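Local coordinates for protein hydrogenase maturation factor (Thermoanaerobacter tengcongensis, PDB 3VTH) that probably transfers the carbamoyl group of carbamoyl phosphate, with ATP, to the C-terminal cysteine of HypE during [NiFe]-hydrogenase maturation, at residues L38-S46 / Y90-D101. Residues are numbered along the deposited sequence; the frame is centred on the assembly and turned at random.
Sequences LKGIVYNNS and YKDFKIVGSKED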
ATOM      1  N   LEU A  38      -0.388  16.498  39.545  1.00 33.46           N
ATOM      2  CA  LEU A  38      -0.625  17.694  38.754  1.00 32.73           C
ATOM      3  C   LEU A  38      -2.117  17.955  38.615  1.00 32.26           C
ATOM      4  O   LEU A  38      -2.924  17.033  38.594  1.00 31.82           O
ATOM      5  CB  LEU A  38       0.009  17.563  37.366  1.00 31.30           C
ATOM      6  CG  LEU A  38       1.510  17.247  37.370  1.00 32.59           C
ATOM      7  CD1 LEU A  38       2.025  17.052  35.937  1.00 30.27           C
ATOM      8  CD2 LEU A  38       2.325  18.328  38.105  1.00 32.10           C
ATOM      9  N   LYS A  39      -2.470  19.230  38.528  1.00 32.46           N
ATOM     10  CA  LYS A  39      -3.850  19.648  38.330  1.00 32.07           C
ATOM     11  C   LYS A  39      -3.911  20.278  36.941  1.00 30.85           C
ATOM     12  O   LYS A  39      -2.876  20.648  36.379  1.00 30.64           O
ATOM     13  CB  LYS A  39      -4.231  20.660  39.426  1.00 34.13           C
ATOM     14  CG  LYS A  39      -4.343  20.023  40.808  1.00 36.79           C
ATOM     15  CD  LYS A  39      -3.825  20.956  41.884  1.00 44.86           C
ATOM     16  CE  LYS A  39      -3.914  20.329  43.299  1.00 49.40           C
ATOM     17  NZ  LYS A  39      -3.238  18.988  43.378  1.00 49.88           N
ATOM     18  N   GLY A  40      -5.105  20.411  36.384  1.00 30.01           N
ATOM     19  CA  GLY A  40      -5.234  20.934  35.024  1.00 29.05           C
ATOM     20  C   GLY A  40      -6.260  20.179  34.212  1.00 28.29           C
ATOM     21  O   GLY A  40      -7.198  19.603  34.774  1.00 28.34           O
ATOM     22  N   ILE A  41      -6.067  20.182  32.895  1.00 27.62           N
ATOM     23  CA  ILE A  41      -7.024  19.631  31.947  1.00 27.39           C
ATOM     24  C   ILE A  41      -6.306  19.005  30.757  1.00 26.44           C
ATOM     25  O   ILE A  41      -5.158  19.362  30.432  1.00 26.72           O
ATOM     26  CB  ILE A  41      -8.058  20.715  31.455  1.00 28.58           C
ATOM     27  CG1 ILE A  41      -7.341  21.901  30.779  1.00 29.29           C
ATOM     28  CG2 ILE A  41      -8.936  21.197  32.632  1.00 29.37           C
ATOM     29  CD1 ILE A  41      -8.224  22.790  29.934  1.00 31.03           C
ATOM     30  N   VAL A  42      -6.975  18.053  30.121  1.00 26.44           N
ATOM     31  CA  VAL A  42      -6.534  17.516  28.835  1.00 24.83           C
ATOM     32  C   VAL A  42      -7.762  17.358  27.939  1.00 25.72           C
ATOM     33  O   VAL A  42      -8.856  17.029  28.417  1.00 25.45           O
ATOM     34  CB  VAL A  42      -5.748  16.181  28.977  1.00 24.91           C
ATOM     35  CG1 VAL A  42      -6.604  15.071  29.609  1.00 23.63           C
ATOM     36  CG2 VAL A  42      -5.174  15.702  27.609  1.00 23.58           C
ATOM     37  N   TYR A  43      -7.583  17.608  26.642  1.00 25.51           N
ATOM     38  CA  TYR A  43      -8.640  17.401  25.669  1.00 25.73           C
ATOM     39  C   TYR A  43      -8.072  17.266  24.261  1.00 25.54           C
ATOM     40  O   TYR A  43      -6.975  17.752  23.974  1.00 24.96           O
ATOM     41  CB  TYR A  43      -9.703  18.521  25.723  1.00 26.61           C
ATOM     42  CG  TYR A  43      -9.207  19.937  25.448  1.00 28.37           C
ATOM     43  CD1 TYR A  43      -8.863  20.790  26.497  1.00 29.86           C
ATOM     44  CD2 TYR A  43      -9.118  20.428  24.146  1.00 29.43           C
ATOM     45  CE1 TYR A  43      -8.429  22.107  26.250  1.00 31.86           C
ATOM     46  CE2 TYR A  43      -8.668  21.736  23.883  1.00 31.31           C
ATOM     47  CZ  TYR A  43      -8.331  22.562  24.948  1.00 30.80           C
ATOM     48  OH  TYR A  43      -7.898  23.830  24.705  1.00 33.19           O
ATOM     49  N   ASN A  44      -8.834  16.599  23.404  1.00 25.17           N
ATOM     50  CA  ASN A  44      -8.546  16.539  21.985  1.00 25.54           C
ATOM     51  C   ASN A  44      -8.978  17.830  21.334  1.00 26.40           C
ATOM     52  O   ASN A  44     -10.094  18.299  21.561  1.00 27.11           O
ATOM     53  CB  ASN A  44      -9.311  15.381  21.339  1.00 24.96           C
ATOM     54  CG  ASN A  44      -8.618  14.049  21.522  1.00 25.49           C
ATOM     55  OD1 ASN A  44      -9.076  13.032  21.007  1.00 25.87           O
ATOM     56  ND2 ASN A  44      -7.500  14.048  22.265  1.00 24.09           N
ATOM     57  N   ASN A  45      -8.106  18.433  20.536  1.00 26.85           N
ATOM     58  CA  ASN A  45      -8.535  19.604  19.773  1.00 28.09           C
ATOM     59  C   ASN A  45      -8.355  19.305  18.293  1.00 28.25           C
ATOM     60  O   ASN A  45      -8.040  18.178  17.946  1.00 26.42           O
ATOM     61  CB  ASN A  45      -7.863  20.903  20.251  1.00 29.68           C
ATOM     62  CG  ASN A  45      -6.372  20.950  19.973  1.00 30.36           C
ATOM     63  OD1 ASN A  45      -5.819  20.094  19.278  1.00 29.40           O
ATOM     64  ND2 ASN A  45      -5.715  21.976  20.502  1.00 31.08           N
ATOM     65  N   SER A  46      -8.578  20.276  17.415  1.00 29.21           N
ATOM     66  CA  SER A  46      -8.551  19.946  16.008  1.00 30.03           C
ATOM     67  C   SER A  46      -7.127  19.767  15.454  1.00 30.03           C
ATOM     68  O   SER A  46      -6.968  19.350  14.324  1.00 30.44           O
ATOM     69  CB  SER A  46      -9.416  20.900  15.167  1.00 31.46           C
ATOM     70  OG  SER A  46      -9.125  22.261  15.441  1.00 31.90           O
ATOM     71  N   TYR A  90      -6.336  25.440  39.204  1.00 39.70           N
ATOM     72  CA  TYR A  90      -7.161  24.256  39.042  1.00 38.43           C
ATOM     73  C   TYR A  90      -7.151  23.460  40.337  1.00 38.48           C
ATOM     74  O   TYR A  90      -6.102  23.317  40.971  1.00 37.55           O
ATOM     75  CB  TYR A  90      -6.589  23.390  37.938  1.00 36.38           C
ATOM     76  CG  TYR A  90      -6.808  23.901  36.542  1.00 36.15           C
ATOM     77  CD1 TYR A  90      -8.070  23.867  35.961  1.00 37.84           C
ATOM     78  CD2 TYR A  90      -5.737  24.360  35.773  1.00 38.22           C
ATOM     79  CE1 TYR A  90      -8.278  24.296  34.636  1.00 37.32           C
ATOM     80  CE2 TYR A  90      -5.928  24.789  34.445  1.00 38.13           C
ATOM     81  CZ  TYR A  90      -7.207  24.761  33.892  1.00 37.43           C
ATOM     82  OH  TYR A  90      -7.414  25.182  32.590  1.00 37.18           O
ATOM     83  N   LYS A  91      -8.318  22.952  40.725  1.00 39.56           N
ATOM     84  CA  LYS A  91      -8.442  22.192  41.968  1.00 40.47           C
ATOM     85  C   LYS A  91      -8.241  20.691  41.751  1.00 39.00           C
ATOM     86  O   LYS A  91      -8.045  19.933  42.700  1.00 38.99           O
ATOM     87  CB  LYS A  91      -9.788  22.464  42.642  1.00 43.23           C
ATOM     88  CG  LYS A  91      -9.969  23.922  43.098  1.00 46.20           C
ATOM     89  CD  LYS A  91     -10.452  24.009  44.534  1.00 52.01           C
ATOM     90  CE  LYS A  91     -10.147  25.384  45.132  1.00 54.37           C
ATOM     91  NZ  LYS A  91     -10.512  25.470  46.573  1.00 57.60           N
ATOM     92  N   ASP A  92      -8.292  20.266  40.496  1.00 36.99           N
ATOM     93  CA  ASP A  92      -8.140  18.858  40.184  1.00 36.07           C
ATOM     94  C   ASP A  92      -7.588  18.696  38.778  1.00 33.27           C
ATOM     95  O   ASP A  92      -7.313  19.680  38.101  1.00 32.02           O
ATOM     96  CB  ASP A  92      -9.485  18.122  40.339  1.00 37.84           C
ATOM     97  CG  ASP A  92     -10.623  18.766  39.528  1.00 41.46           C
ATOM     98  OD1 ASP A  92     -11.807  18.457  39.807  1.00 46.15           O
ATOM     99  OD2 ASP A  92     -10.348  19.594  38.628  1.00 43.43           O
ATOM    100  N   PHE A  93      -7.425  17.454  38.345  1.00 31.89           N
ATOM    101  CA  PHE A  93      -7.115  17.191  36.950  1.00 30.61           C
ATOM    102  C   PHE A  93      -8.277  16.467  36.282  1.00 30.37           C
ATOM    103  O   PHE A  93      -8.818  15.525  36.847  1.00 31.20           O
ATOM    104  CB  PHE A  93      -5.828  16.375  36.787  1.00 29.90           C
ATOM    105  CG  PHE A  93      -5.342  16.340  35.370  1.00 28.31           C
ATOM    106  CD1 PHE A  93      -5.812  15.389  34.487  1.00 28.27           C
ATOM    107  CD2 PHE A  93      -4.454  17.308  34.904  1.00 29.42           C
ATOM    108  CE1 PHE A  93      -5.393  15.387  33.168  1.00 27.10           C
ATOM    109  CE2 PHE A  93      -4.030  17.305  33.573  1.00 26.21           C
ATOM    110  CZ  PHE A  93      -4.506  16.346  32.720  1.00 25.39           C
ATOM    111  N   LYS A  94      -8.664  16.918  35.090  1.00 29.20           N
ATOM    112  CA  LYS A  94      -9.833  16.369  34.397  1.00 29.70           C
ATOM    113  C   LYS A  94      -9.592  16.221  32.899  1.00 28.04           C
ATOM    114  O   LYS A  94      -8.901  17.048  32.288  1.00 27.28           O
ATOM    115  CB  LYS A  94     -11.067  17.260  34.616  1.00 31.19           C
ATOM    116  CG  LYS A  94     -11.693  17.188  36.020  1.00 36.74           C
ATOM    117  CD  LYS A  94     -12.887  18.150  36.119  1.00 43.79           C
ATOM    118  CE  LYS A  94     -13.806  17.807  37.291  1.00 51.69           C
ATOM    119  NZ  LYS A  94     -14.524  16.501  37.071  1.00 55.54           N
ATOM    120  N   ILE A  95     -10.147  15.159  32.313  1.00 27.48           N
ATOM    121  CA  ILE A  95     -10.317  15.091  30.863  1.00 26.51           C
ATOM    122  C   ILE A  95     -11.575  15.896  30.546  1.00 28.03           C
ATOM    123  O   ILE A  95     -12.635  15.646  31.144  1.00 28.49           O
ATOM    124  CB  ILE A  95     -10.500  13.626  30.356  1.00 26.64           C
ATOM    125  CG1 ILE A  95      -9.314  12.750  30.789  1.00 25.69           C
ATOM    126  CG2 ILE A  95     -10.687  13.600  28.825  1.00 23.51           C
ATOM    127  CD1 ILE A  95      -9.550  11.231  30.609  1.00 30.22           C
ATOM    128  N   VAL A  96     -11.462  16.869  29.636  1.00 27.57           N
ATOM    129  CA  VAL A  96     -12.610  17.720  29.285  1.00 29.31           C
ATOM    130  C   VAL A  96     -13.052  17.535  27.831  1.00 29.18           C
ATOM    131  O   VAL A  96     -12.406  16.796  27.080  1.00 27.83           O
ATOM    132  CB  VAL A  96     -12.376  19.237  29.630  1.00 30.68           C
ATOM    133  CG1 VAL A  96     -12.043  19.402  31.107  1.00 31.60           C
ATOM    134  CG2 VAL A  96     -11.285  19.849  28.761  1.00 29.56           C
ATOM    135  N   GLY A  97     -14.157  18.195  27.463  1.00 30.55           N
ATOM    136  CA  GLY A  97     -14.739  18.087  26.121  1.00 30.54           C
ATOM    137  C   GLY A  97     -13.779  18.537  25.032  1.00 29.92           C
ATOM    138  O   GLY A  97     -12.948  19.410  25.260  1.00 28.26           O
ATOM    139  N   SER A  98     -13.887  17.920  23.851  1.00 29.67           N
ATOM    140  CA  SER A  98     -13.031  18.267  22.717  1.00 30.14           C
ATOM    141  C   SER A  98     -13.363  19.655  22.151  1.00 32.60           C
ATOM    142  O   SER A  98     -14.496  20.109  22.246  1.00 33.31           O
ATOM    143  CB  SER A  98     -13.168  17.219  21.618  1.00 29.32           C
ATOM    144  OG  SER A  98     -12.664  15.976  22.066  1.00 26.60           O
ATOM    145  N   LYS A  99     -12.373  20.317  21.551  1.00 33.65           N
ATOM    146  CA  LYS A  99     -12.594  21.650  20.973  1.00 37.23           C
ATOM    147  C   LYS A  99     -12.192  21.689  19.494  1.00 37.88           C
ATOM    148  O   LYS A  99     -11.131  21.190  19.119  1.00 36.13           O
ATOM    149  CB  LYS A  99     -11.833  22.724  21.765  1.00 37.55           C
ATOM    150  CG  LYS A  99     -12.171  22.765  23.258  1.00 40.19           C
ATOM    151  CD  LYS A  99     -11.558  23.999  23.948  1.00 44.86           C
ATOM    152  CE  LYS A  99     -12.239  24.317  25.281  1.00 46.82           C
ATOM    153  NZ  LYS A  99     -12.287  23.159  26.225  1.00 47.96           N
ATOM    154  N   GLU A 100     -13.060  22.271  18.671  1.00 40.81           N
ATOM    155  CA  GLU A 100     -12.790  22.490  17.251  1.00 43.33           C
ATOM    156  C   GLU A 100     -12.314  23.935  17.060  1.00 45.32           C
ATOM    157  O   GLU A 100     -13.101  24.868  17.198  1.00 48.07           O
ATOM    158  CB  GLU A 100     -14.050  22.188  16.413  1.00 44.60           C
ATOM    159  CG  GLU A 100     -14.037  22.723  14.970  1.00 48.09           C
ATOM    160  CD  GLU A 100     -12.942  22.099  14.120  1.00 47.13           C
ATOM    161  OE1 GLU A 100     -13.033  20.892  13.818  1.00 47.06           O
ATOM    162  OE2 GLU A 100     -11.997  22.824  13.756  1.00 47.97           O
ATOM    163  N   ASP A 101     -11.033  24.114  16.798  1.00 45.26           N
ATOM    164  CA  ASP A 101     -10.361  25.401  16.703  1.00 48.23           C
ATOM    165  C   ASP A 101      -9.768  25.582  15.309  1.00 49.00           C
ATOM    166  O   ASP A 101      -8.833  26.296  15.130  1.00 50.29           O
ATOM    167  CB  ASP A 101      -9.236  25.430  17.734  1.00 47.14           C
ATOM    168  CG  ASP A 101      -8.672  26.824  18.004  1.00 51.16           C
ATOM    169  OD1 ASP A 101      -9.308  27.818  17.702  1.00 53.34           O
ATOM    170  OD2 ASP A 101      -7.575  26.909  18.557  1.00 52.93           O
TER
HETATM  171  O   HOH W   1      -9.574  20.442  36.192  1.00 14.05           O
HETATM  172  O   HOH W   2     -11.462  15.833  24.683  1.00 19.57           O
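Tyr90, Phe93 and Ile41 bury the most surface where strand 93-95 runs parallel to strand 39-45. Gly40 separates the two rings. Its CA sits over one face of Tyr90, a CH-pi contact 3.8 Å from the ring centroid, while Phe93 lies on the other side of the sheet, with Ile41 CA over one face. Phe93 CG, anti to the backbone N (chi1 -168°), carries the ring along strand 39-45 until its CE1 meets Val42 CG1 at 3.8 Å; beyond, the ring packs on Val29 and Ala33 of helix 25-35. Ile41 lies on the same side of the sheet as Tyr90; the two side chains cross at about a right angle, with Ile41 CG2 3.7 Å from Tyr90 CE1, and Tyr90 OH is hydrogen-bonded to Glu52. Further along this side Tyr43 puts its CD1 3.4 Å from Val96 CG2, and Lys99 bends at its last torsion (chi4 53°) to bring NZ over the ring, a cation-pi contact 4.1 Å from the centroid.

Backbone bonds alternate from Gly40 N to Asp92 O through to Val96 N, which reaches Val42 O at 2.9 Å. After Val96 the chain swings away from strand 39-45, and a water accepts from Asn44 N and donates to Val96 O and Ser98 OG, linking the two backbones before Lys99 N bonds to Asn44 O. Ser98 OG is also hydrogen-bonded to Asp152. Strand 93-95 is the edge strand beside strand 39-45 in the five-stranded sheet of an acylphosphatase-like alpha/beta domain, near Asn44, which with Arg26 is a predicted active-site residue and lies near a bound phosphate.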